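Local coordinates for Atu0111 protein (Agrobacterium tumefaciens, PDB 2FSQ) that is of unknown function but belongs to a family of the 2H phosphoesterase clan, so it may act on a phosphoester, at residues N43-H48 with P221-F226; V87-I92 with Y169-H174; S123-L128 with R160-D165; F131-T136 with S154-W159. One frame throughout, in Å; residues are numbered along the deposited sequence. Where two conformers were deposited one is given.

Interaction 1 (N43-H48 with P221-F226); sequences NTVVCH and PAFCEF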
# COMPACT_ATOMS: atom_id res chain seq x y z
N ASN A 43 10.36 7.54 2.12
CA ASN A 43 10.05 7.12 3.47
C ASN A 43 8.52 7.11 3.63
O ASN A 43 7.80 7.58 2.74
CB ASN A 43 10.78 7.98 4.51
CG ASN A 43 10.52 9.47 4.35
OD1 ASN A 43 9.39 9.91 4.21
ND2 ASN A 43 11.59 10.26 4.43
N THR A 44 8.04 6.52 4.72
CA THR A 44 6.62 6.22 4.83
C THR A 44 6.30 5.69 6.22
O THR A 44 7.21 5.26 6.92
CB THR A 44 6.21 5.18 3.77
OG1 THR A 44 4.80 4.94 3.82
CG2 THR A 44 6.93 3.86 3.96
N VAL A 45 5.03 5.72 6.60
CA VAL A 45 4.57 5.04 7.80
C VAL A 45 3.70 3.86 7.37
O VAL A 45 2.67 4.04 6.69
CB VAL A 45 3.77 5.93 8.74
CG1 VAL A 45 3.39 5.13 10.00
CG2 VAL A 45 4.59 7.16 9.13
N VAL A 46 4.11 2.65 7.77
CA VAL A 46 3.37 1.45 7.36
C VAL A 46 3.23 0.47 8.51
O VAL A 46 3.98 0.55 9.48
CB VAL A 46 4.07 0.71 6.17
CG1 VAL A 46 4.45 1.66 5.08
CG2 VAL A 46 5.28 -0.09 6.63
N CYS A 47 2.28 -0.45 8.37
CA CYS A 47 2.14 -1.62 9.24
C CYS A 47 2.48 -2.86 8.44
O CYS A 47 1.74 -3.22 7.51
CB CYS A 47 0.70 -1.75 9.74
SG CYS A 47 0.14 -0.41 10.81
N HIS A 48 3.58 -3.54 8.78
CA HIS A 48 3.90 -4.80 8.13
C HIS A 48 2.97 -5.90 8.66
O HIS A 48 2.36 -5.75 9.71
CB HIS A 48 5.34 -5.22 8.39
CG HIS A 48 6.36 -4.52 7.55
ND1 HIS A 48 6.96 -3.34 7.93
CD2 HIS A 48 6.91 -4.85 6.35
CE1 HIS A 48 7.82 -2.96 7.01
NE2 HIS A 48 7.81 -3.86 6.04
N PRO A 221 2.15 0.63 13.73
CA PRO A 221 2.66 1.52 12.68
C PRO A 221 4.12 1.89 12.94
O PRO A 221 4.53 2.07 14.09
CB PRO A 221 1.79 2.77 12.81
CG PRO A 221 0.53 2.28 13.48
CD PRO A 221 1.00 1.21 14.45
N ALA A 222 4.89 2.00 11.86
CA ALA A 222 6.30 2.33 11.96
C ALA A 222 6.70 3.26 10.84
O ALA A 222 6.32 3.05 9.68
CB ALA A 222 7.14 1.04 11.91
N PHE A 223 7.52 4.25 11.18
CA PHE A 223 8.15 5.10 10.17
C PHE A 223 9.33 4.33 9.58
O PHE A 223 10.20 3.84 10.32
CB PHE A 223 8.60 6.43 10.80
CG PHE A 223 9.33 7.34 9.85
CD1 PHE A 223 8.71 7.83 8.71
CD2 PHE A 223 10.64 7.72 10.11
CE1 PHE A 223 9.36 8.65 7.83
CE2 PHE A 223 11.31 8.56 9.23
CZ PHE A 223 10.67 9.04 8.10
N CYS A 224 9.35 4.23 8.25
CA CYS A 224 10.28 3.38 7.52
C CYS A 224 10.95 4.15 6.41
O CYS A 224 10.41 5.16 5.92
CB CYS A 224 9.57 2.20 6.84
SG CYS A 224 8.73 1.07 7.98
N GLU A 225 12.11 3.67 5.98
CA GLU A 225 12.70 4.12 4.72
C GLU A 225 12.79 2.97 3.72
O GLU A 225 12.82 1.80 4.11
CB GLU A 225 14.09 4.75 4.95
CG GLU A 225 15.12 3.73 5.39
CD GLU A 225 16.46 4.32 5.75
OE1 GLU A 225 16.62 5.56 5.76
OE2 GLU A 225 17.36 3.50 6.04
N PHE A 226 12.85 3.30 2.43
CA PHE A 226 12.94 2.29 1.40
C PHE A 226 13.76 2.80 0.22
O PHE A 226 13.75 4.01 -0.04
CB PHE A 226 11.56 1.84 0.92
CG PHE A 226 10.68 2.98 0.42
CD1 PHE A 226 10.73 3.38 -0.91
CD2 PHE A 226 9.80 3.63 1.29
CE1 PHE A 226 9.92 4.43 -1.39
CE2 PHE A 226 9.00 4.68 0.84
CZ PHE A 226 9.03 5.07 -0.50

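Interaction 2 (V87-I92 with Y169-H174); sequences VFQGVI and YRHPDH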
# COMPACT_ATOMS: atom_id res chain seq x y z
N VAL A 87 -0.03 3.49 6.36
CA VAL A 87 -0.88 4.31 7.22
C VAL A 87 -0.82 5.77 6.76
O VAL A 87 -1.84 6.44 6.66
CB VAL A 87 -0.44 4.22 8.69
CG1 VAL A 87 -1.30 5.11 9.59
CG2 VAL A 87 -0.53 2.77 9.15
N PHE A 88 0.39 6.25 6.45
CA PHE A 88 0.56 7.63 5.95
C PHE A 88 1.79 7.68 5.07
O PHE A 88 2.88 7.33 5.53
CB PHE A 88 0.70 8.60 7.14
CG PHE A 88 0.67 10.05 6.73
CD1 PHE A 88 -0.53 10.73 6.67
CD2 PHE A 88 1.85 10.73 6.41
CE1 PHE A 88 -0.58 12.07 6.30
CE2 PHE A 88 1.81 12.08 6.03
CZ PHE A 88 0.60 12.75 6.00
N GLN A 89 1.62 8.06 3.80
CA GLN A 89 2.75 8.14 2.88
C GLN A 89 3.70 9.24 3.30
O GLN A 89 3.27 10.36 3.57
CB GLN A 89 2.31 8.49 1.46
CG GLN A 89 1.58 7.41 0.72
CD GLN A 89 1.40 7.76 -0.76
OE1 GLN A 89 2.09 8.62 -1.30
NE2 GLN A 89 0.47 7.08 -1.43
N GLY A 90 5.00 8.93 3.28
CA GLY A 90 6.04 9.95 3.47
C GLY A 90 6.41 10.52 2.10
O GLY A 90 5.61 10.51 1.16
N VAL A 91 7.64 10.98 1.97
CA VAL A 91 8.08 11.55 0.69
C VAL A 91 8.70 10.49 -0.19
O VAL A 91 9.05 9.40 0.27
CB VAL A 91 9.09 12.73 0.87
CG1 VAL A 91 8.43 13.86 1.64
CG2 VAL A 91 10.37 12.26 1.55
N ILE A 92 8.84 10.80 -1.48
CA ILE A 92 9.47 9.87 -2.42
C ILE A 92 10.20 10.64 -3.52
O ILE A 92 9.77 11.72 -3.93
CB ILE A 92 8.43 8.82 -2.97
CG1 ILE A 92 9.13 7.61 -3.59
CG2 ILE A 92 7.43 9.48 -3.93
CD1 ILE A 92 8.16 6.45 -3.96
N TYR A 169 2.26 18.10 5.62
CA TYR A 169 1.48 18.18 4.38
C TYR A 169 0.33 17.21 4.49
O TYR A 169 0.30 16.35 5.38
CB TYR A 169 2.33 17.83 3.14
CG TYR A 169 2.94 16.44 3.20
CD1 TYR A 169 2.18 15.29 2.94
CD2 TYR A 169 4.27 16.27 3.52
CE1 TYR A 169 2.75 14.02 3.00
CE2 TYR A 169 4.84 15.02 3.58
CZ TYR A 169 4.08 13.90 3.32
OH TYR A 169 4.68 12.67 3.40
N ARG A 170 -0.64 17.39 3.58
CA ARG A 170 -1.77 16.48 3.38
C ARG A 170 -1.93 16.29 1.87
O ARG A 170 -1.84 17.26 1.10
CB ARG A 170 -3.08 17.06 3.93
CG ARG A 170 -3.23 16.99 5.44
CD ARG A 170 -4.46 17.77 5.93
NE ARG A 170 -4.66 17.62 7.38
CZ ARG A 170 -5.81 17.28 7.95
NH1 ARG A 170 -6.89 17.07 7.22
NH2 ARG A 170 -5.88 17.16 9.27
N HIS A 171 -2.16 15.05 1.45
CA HIS A 171 -2.49 14.79 0.04
C HIS A 171 -3.95 15.16 -0.24
O HIS A 171 -4.76 15.26 0.68
CB HIS A 171 -2.27 13.31 -0.29
CG HIS A 171 -0.84 12.88 -0.22
ND1 HIS A 171 -0.43 11.62 -0.62
CD2 HIS A 171 0.28 13.53 0.20
CE1 HIS A 171 0.88 11.52 -0.46
NE2 HIS A 171 1.34 12.66 0.03
N PRO A 172 -4.29 15.38 -1.52
CA PRO A 172 -5.69 15.67 -1.88
C PRO A 172 -6.71 14.66 -1.37
O PRO A 172 -7.82 15.03 -0.99
CB PRO A 172 -5.66 15.70 -3.42
CG PRO A 172 -4.26 16.22 -3.69
CD PRO A 172 -3.39 15.49 -2.70
N ASP A 173 -6.33 13.38 -1.33
CA ASP A 173 -7.27 12.35 -0.87
C ASP A 173 -7.19 12.10 0.65
O ASP A 173 -7.66 11.07 1.12
CB ASP A 173 -7.02 11.04 -1.63
CG ASP A 173 -5.72 10.37 -1.24
OD1 ASP A 173 -4.95 11.00 -0.49
OD2 ASP A 173 -5.48 9.21 -1.65
N HIS A 174 -6.61 13.03 1.42
CA HIS A 174 -6.33 12.74 2.83
C HIS A 174 -7.54 12.18 3.58
O HIS A 174 -7.43 11.17 4.27
CB HIS A 174 -5.78 13.97 3.56
CG HIS A 174 -5.47 13.72 5.00
ND1 HIS A 174 -4.25 13.24 5.43
CD2 HIS A 174 -6.24 13.83 6.11
CE1 HIS A 174 -4.28 13.10 6.75
NE2 HIS A 174 -5.48 13.44 7.18
O HOH W 1 4.11 12.52 0.11

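Interaction 3 (S123-L128 with R160-D165); sequences STFPTL and RDTFAD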
# COMPACT_ATOMS: atom_id res chain seq x y z
N SER A 123 9.88 11.91 17.18
CA SER A 123 10.31 11.51 18.52
C SER A 123 9.31 11.89 19.61
O SER A 123 9.32 11.31 20.70
CB SER A 123 11.69 12.08 18.84
OG SER A 123 12.69 11.36 18.16
N THR A 124 8.45 12.86 19.32
CA THR A 124 7.39 13.28 20.23
C THR A 124 5.97 12.90 19.78
O THR A 124 4.98 13.44 20.29
CB THR A 124 7.44 14.80 20.50
OG1 THR A 124 7.28 15.51 19.26
CG2 THR A 124 8.76 15.20 21.16
N PHE A 125 5.86 11.97 18.82
CA PHE A 125 4.55 11.47 18.39
C PHE A 125 3.76 10.88 19.56
O PHE A 125 4.32 10.08 20.33
CB PHE A 125 4.70 10.43 17.29
CG PHE A 125 3.44 10.19 16.50
CD1 PHE A 125 3.04 11.11 15.54
CD2 PHE A 125 2.66 9.07 16.74
CE1 PHE A 125 1.89 10.92 14.83
CE2 PHE A 125 1.49 8.87 16.02
CZ PHE A 125 1.10 9.80 15.07
N PRO A 126 2.48 11.28 19.72
CA PRO A 126 1.74 10.84 20.90
C PRO A 126 1.32 9.38 20.84
O PRO A 126 1.24 8.79 19.77
CB PRO A 126 0.50 11.75 20.89
CG PRO A 126 0.27 12.04 19.42
CD PRO A 126 1.67 12.15 18.84
N THR A 127 1.04 8.81 22.01
CA THR A 127 0.46 7.48 22.09
C THR A 127 -1.00 7.56 21.67
O THR A 127 -1.78 8.32 22.25
CB THR A 127 0.59 6.94 23.53
OG1 THR A 127 1.98 6.84 23.85
CG2 THR A 127 -0.08 5.57 23.67
N LEU A 128 -1.35 6.80 20.63
CA LEU A 128 -2.72 6.75 20.14
C LEU A 128 -3.25 5.32 20.26
O LEU A 128 -2.46 4.38 20.32
CB LEU A 128 -2.80 7.25 18.70
CG LEU A 128 -2.33 8.69 18.49
CD1 LEU A 128 -2.27 9.03 17.02
CD2 LEU A 128 -3.19 9.70 19.22
N ARG A 160 -3.83 9.35 11.19
CA ARG A 160 -3.46 10.04 9.95
C ARG A 160 -3.49 11.55 10.11
O ARG A 160 -2.60 12.23 9.61
CB ARG A 160 -4.34 9.59 8.79
CG ARG A 160 -3.89 8.22 8.27
CD ARG A 160 -4.82 7.65 7.20
NE ARG A 160 -5.14 8.65 6.17
CZ ARG A 160 -4.34 8.96 5.16
NH1 ARG A 160 -3.16 8.36 5.01
NH2 ARG A 160 -4.72 9.90 4.30
N ASP A 161 -4.49 12.07 10.81
CA ASP A 161 -4.54 13.52 11.02
C ASP A 161 -3.33 13.96 11.84
O ASP A 161 -2.75 15.02 11.60
CB ASP A 161 -5.81 13.92 11.77
CG ASP A 161 -7.06 13.88 10.89
OD1 ASP A 161 -6.92 13.81 9.65
OD2 ASP A 161 -8.18 13.90 11.46
N THR A 162 -2.95 13.13 12.80
CA THR A 162 -1.80 13.47 13.63
C THR A 162 -0.52 13.40 12.79
O THR A 162 0.33 14.28 12.87
CB THR A 162 -1.73 12.55 14.88
OG1 THR A 162 -3.00 12.56 15.56
CG2 THR A 162 -0.63 13.02 15.86
N PHE A 163 -0.39 12.37 11.95
CA PHE A 163 0.76 12.31 11.06
C PHE A 163 0.85 13.50 10.12
O PHE A 163 1.95 13.95 9.84
CB PHE A 163 0.78 11.01 10.24
CG PHE A 163 1.30 9.82 11.01
CD1 PHE A 163 2.54 9.85 11.67
CD2 PHE A 163 0.57 8.65 11.05
CE1 PHE A 163 3.01 8.73 12.36
CE2 PHE A 163 1.02 7.54 11.72
CZ PHE A 163 2.23 7.57 12.40
N ALA A 164 -0.29 13.99 9.65
CA ALA A 164 -0.28 15.15 8.75
C ALA A 164 0.36 16.34 9.44
O ALA A 164 1.12 17.08 8.83
CB ALA A 164 -1.69 15.49 8.27
N ASP A 165 0.08 16.51 10.73
CA ASP A 165 0.72 17.58 11.50
C ASP A 165 2.23 17.41 11.59
O ASP A 165 2.98 18.36 11.43
CB ASP A 165 0.11 17.66 12.91
CG ASP A 165 -1.30 18.19 12.91
OD1 ASP A 165 -1.70 18.86 11.94
OD2 ASP A 165 -2.03 17.92 13.90

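Interaction 4 (F131-T136 with S154-W159); sequences FNMRVT and SIVALW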
# COMPACT_ATOMS: atom_id res chain seq x y z
N PHE A 131 -5.78 0.04 16.59
CA PHE A 131 -6.90 -0.17 15.69
C PHE A 131 -6.79 -1.54 15.04
O PHE A 131 -5.70 -2.10 14.92
CB PHE A 131 -6.97 0.93 14.62
CG PHE A 131 -5.68 1.11 13.85
CD1 PHE A 131 -5.38 0.34 12.72
CD2 PHE A 131 -4.75 2.08 14.25
CE1 PHE A 131 -4.18 0.54 12.00
CE2 PHE A 131 -3.57 2.28 13.54
CZ PHE A 131 -3.28 1.50 12.42
N ASN A 132 -7.94 -2.07 14.64
CA ASN A 132 -8.04 -3.32 13.92
C ASN A 132 -8.64 -3.05 12.55
O ASN A 132 -9.56 -2.24 12.43
CB ASN A 132 -8.98 -4.25 14.67
CG ASN A 132 -8.47 -4.61 16.04
OD1 ASN A 132 -7.37 -5.12 16.17
ND2 ASN A 132 -9.28 -4.34 17.06
N MSE A 133 -8.10 -3.70 11.52
CA MSE A 133 -8.56 -3.54 10.14
C MSE A 133 -9.05 -4.87 9.61
O MSE A 133 -8.62 -5.94 10.09
CB MSE A 133 -7.42 -3.02 9.24
CG MSE A 133 -6.69 -1.79 9.78
SE MSE A 133 -7.79 -0.18 9.80
CE MSE A 133 -7.95 0.20 7.89
N ARG A 134 -9.93 -4.83 8.61
CA ARG A 134 -10.45 -6.03 7.95
C ARG A 134 -10.43 -5.81 6.45
O ARG A 134 -10.48 -4.66 5.97
CB ARG A 134 -11.87 -6.40 8.40
CG ARG A 134 -12.89 -5.36 8.11
CD ARG A 134 -14.19 -5.86 8.68
NE ARG A 134 -15.22 -4.83 8.73
CZ ARG A 134 -16.19 -4.73 7.84
NH1 ARG A 134 -16.24 -5.60 6.83
NH2 ARG A 134 -17.10 -3.78 7.96
N VAL A 135 -10.35 -6.90 5.69
CA VAL A 135 -10.38 -6.83 4.23
C VAL A 135 -11.81 -6.79 3.69
O VAL A 135 -12.64 -7.63 4.06
CB VAL A 135 -9.57 -7.99 3.57
CG1 VAL A 135 -10.15 -9.38 3.90
CG2 VAL A 135 -9.44 -7.79 2.04
N THR A 136 -12.09 -5.82 2.83
CA THR A 136 -13.43 -5.62 2.29
C THR A 136 -13.52 -5.86 0.79
O THR A 136 -14.62 -6.01 0.27
CB THR A 136 -13.93 -4.21 2.59
OG1 THR A 136 -13.00 -3.27 2.07
CG2 THR A 136 -14.01 -4.01 4.10
N SER A 154 -12.49 5.61 12.81
CA SER A 154 -12.26 6.86 13.51
C SER A 154 -10.86 6.90 14.14
O SER A 154 -10.17 7.91 14.08
CB SER A 154 -13.39 7.09 14.53
OG SER A 154 -13.15 8.24 15.30
N ILE A 155 -10.42 5.78 14.70
CA ILE A 155 -9.10 5.72 15.30
C ILE A 155 -7.98 5.89 14.27
O ILE A 155 -7.07 6.70 14.47
CB ILE A 155 -8.92 4.40 16.08
CG1 ILE A 155 -9.90 4.34 17.26
CG2 ILE A 155 -7.48 4.24 16.58
CD1 ILE A 155 -10.00 2.99 17.90
N VAL A 156 -8.05 5.16 13.17
CA VAL A 156 -6.99 5.28 12.17
C VAL A 156 -7.01 6.67 11.53
O VAL A 156 -5.96 7.20 11.19
CB VAL A 156 -6.94 4.08 11.17
CG1 VAL A 156 -8.12 4.08 10.21
CG2 VAL A 156 -5.60 4.04 10.43
N ALA A 157 -8.18 7.29 11.43
CA ALA A 157 -8.23 8.66 10.89
C ALA A 157 -7.50 9.61 11.84
O ALA A 157 -6.86 10.57 11.39
CB ALA A 157 -9.67 9.11 10.70
N LEU A 158 -7.59 9.36 13.14
CA LEU A 158 -6.87 10.18 14.12
C LEU A 158 -5.36 10.02 13.95
O LEU A 158 -4.62 11.00 14.00
CB LEU A 158 -7.30 9.88 15.56
CG LEU A 158 -6.47 10.51 16.68
CD1 LEU A 158 -6.55 12.04 16.63
CD2 LEU A 158 -6.96 10.00 18.02
N TRP A 159 -4.89 8.79 13.78
CA TRP A 159 -3.48 8.58 13.47
C TRP A 159 -3.05 9.40 12.26
O TRP A 159 -2.02 10.06 12.30
CB TRP A 159 -3.21 7.10 13.18
CG TRP A 159 -3.07 6.21 14.40
CD1 TRP A 159 -4.07 5.66 15.15
CD2 TRP A 159 -1.84 5.75 14.96
NE1 TRP A 159 -3.53 4.88 16.16
CE2 TRP A 159 -2.17 4.92 16.06
CE3 TRP A 159 -0.49 5.96 14.65
CZ2 TRP A 159 -1.19 4.28 16.84
CZ3 TRP A 159 0.48 5.32 15.42
CH2 TRP A 159 0.13 4.52 16.52

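Interaction 1 (N43-H48 with P221-F226)
The Phe223 ring has the CG2 methyl of Val45 at its edge, near the ring plane. Asn43 CB lies 3.7 Å from Phe223 CE1 in an oblique approach, and the Asn43 amide is turned 53° from the ring plane. Phe223 CG is anti to its backbone N (chi1 177°), which runs the ring alongside the strand toward Asn43. The Phe226 ring takes Thr44 CG2 at its edge, with Phe226 CE2 3.8 Å from the methyl. At the other end of the contact, the edge of the His48 imidazole meets Cys224 SG, with CE1 the nearest ring atom at 4.2 Å.

Residues 43-48 and 222-226 are neighbouring antiparallel strands of a four-stranded sheet. Two hydrogen-bonded pairs, Thr44 with Cys224 and Val46 with Ala222, hold them together through four backbone bonds. The shortest is Cys224 N to Thr44 O at 2.7 Å. Val45 with Phe223 is a non-hydrogen-bonded pair, and there Val45 CA approaches Ala222 O at 3.2 Å in a CA-H...O contact. Val45 turns its own backbone bonds to strand 84-92.

Asn43, Val45 and Phe223 face helix 111-121 or helix 150-167. Thr44, Val46 and Cys224 lie on the other face, with Thr86 and His84 beside Thr44 and Val46. His84 and Thr86 are consistent with the HxT signature of the 2H clan. The side-chain contact is buried and mostly apolar. Its one buried amide is satisfied from outside: Asn43 ND2 bonds to Thr115 OG1, and OD1 accepts from Val91 N. Backbone bonds and apolar packing thus join the two central strands.

Interaction 2 (V87-I92 with Y169-H174)
The backbones of 87-92 and 169-174 do not pair: Gln89 CA and His171 CA are still 8.9 Å apart, and side chains bridge the space. Tyr169 OH donates to Gln89 O at 2.7 Å, tilted 20° from the carbonyl plane. Tyr169 CG lies between its backbone N and carbonyl carbon (chi1 58°), which swings the phenol toward residues 89-90. The Phe88 and Tyr169 rings lie not far from parallel and are displaced along each other, with little overlap. Phe88 CE2 comes 3.7 Å from Tyr169 CE1. Phe88 CZ also lies by Tyr169 O, a buried carbonyl with no polar partner.

Two residues of the strand, Val87 and Phe88, sit opposite the single Val45 of strand 42-48, which is a classic beta bulge. The strand turns a corner there before continuing weakly as 89-92. The other segment is a loop that contains a type I turn from His171 to His174.

Gln89 OE1 lies 3.3 Å from His171 CE1, at the imidazole edge, with the amide and ring planes 85° apart. Water 1 joins the segments by donating to Gly90 O at 2.7 Å and hydrogen-bonding to His171 NE2 at 2.8 Å. An edge of His174 meets Phe88 CE1, while its NE2 is held by Asp161 OD1. A bound acetic acid, probably from the crystallisation liquor, lies about 5 Å from the Gln89 side chain.

Interaction 3 (S123-L128 with R160-D165)
Phe125 lays its ring on that of Phe163 in an offset stack, joining the loop after helix 111-121 to helix 150-167. The centroids are 4.3 Å apart and the planes differ by 13°. The Phe125 CA-CB bond points at the helix. With CG anti to the backbone N (chi1 -162°), the ring is carried over to Phe163. Beyond CG, CD1 is the first atom to come near Phe163, beside its CD1 and CE1. Phe125 CE1 makes the shortest approaches. It lies 3.4 Å from Phe163 CD1 and also 3.4 Å from the CG2 methyl of Thr162. The tip atom, Phe125 CZ, is 3.5 Å from Phe163 CE1, while CE2 runs on over Phe163 CZ. The opposite face of the Phe125 ring carries CD of its neighbour Pro126.

The stack belongs to a larger aromatic cluster. Phe166 meets the Phe125 ring edge-to-face, Phe238 meets Phe163 in the same way, and Phe238 also touches Phe125.

Thr162 CG2 fills the angle between Phe125 and Pro126. Its OG1 turns back along the helix and hydrogen-bonds to Leu158 O, which fixes the side chain's rotation and leaves the methyl to the loop. Pro126 CG reaches Thr162 CG2 tip to tip at 3.8 Å. Leu128 comes in on the hydroxyl side, its CD1 methyl 3.9 Å from Thr162 OG1.

Interaction 4 (F131-T136 with S154-W159)
Phe131 is the bump of this contact. Its ring fits a hollow on helix 150-167 lined by Ile155, Val156 and Trp159, residues one turn apart or adjacent on the helix. The joint is a helix packed on the lead-in to strand 133-139, the first strand of a three-stranded antiparallel sheet. The Phe131 CA-CB bond points at the helix. Its CG lies between the backbone N and carbonyl carbon (chi1 53°), which sets the ring with a face to Val156 and an edge to Trp159.

Val156 makes one wall of the hollow. Its CG2 methyl sits over the centre of the Phe131 ring in a CH-pi contact, 4.0 Å from the centroid and 12° off the ring normal. Trp159 makes the other wall. Phe131 turns an edge to the face of the indole five-membered ring, a T-shaped pair with planes 80° apart. The leading atoms are CD2 and CE2, and Phe131 CD2 is 3.6 Å from Trp159 NE1. That nitrogen spends its N-H on Pro129 O, so the indole is tied to the chain just ahead of Phe131 and its rotation is fixed. Ile155 closes the hollow near the backbone, where its CG2 methyl lies 3.9 Å from Phe131 CB.

Where strand 133-139 begins, selenomethionine Met133 curls its side chain back toward the helix. Phe179 of strand 179-182 touches both Met133 and Val156, so the helix and the sheet share this small apolar patch. Within it, Met133 SE lies 4.3 Å from Val156 CG1, the branch that is not used on Phe131.

Interactions 1 and 2 share one sheet, since strands 42-48 and 84-92 are neighbours. Val45 bonds to Val87 and Phe88 through their backbones. Interactions 3 and 4 lie on successive parts of helix 150-167, with Phe125 CE2 3.7 Å from Trp159 CZ3. That helix packs on the sheet: Phe163 CZ is 3.6 Å from Val45 CG1, and Pro221 CG is 3.6 Å from Trp159 CZ3. Arg160 NH1 probably bonds to Val87 O at 2.9 Å, anchoring the helix at the bulge of interaction 2. Interactions 2 and 4 do not touch; their centres are about 16 Å apart. No active site is established; the acetic acid near Gln89 is a possible hint of a pocket.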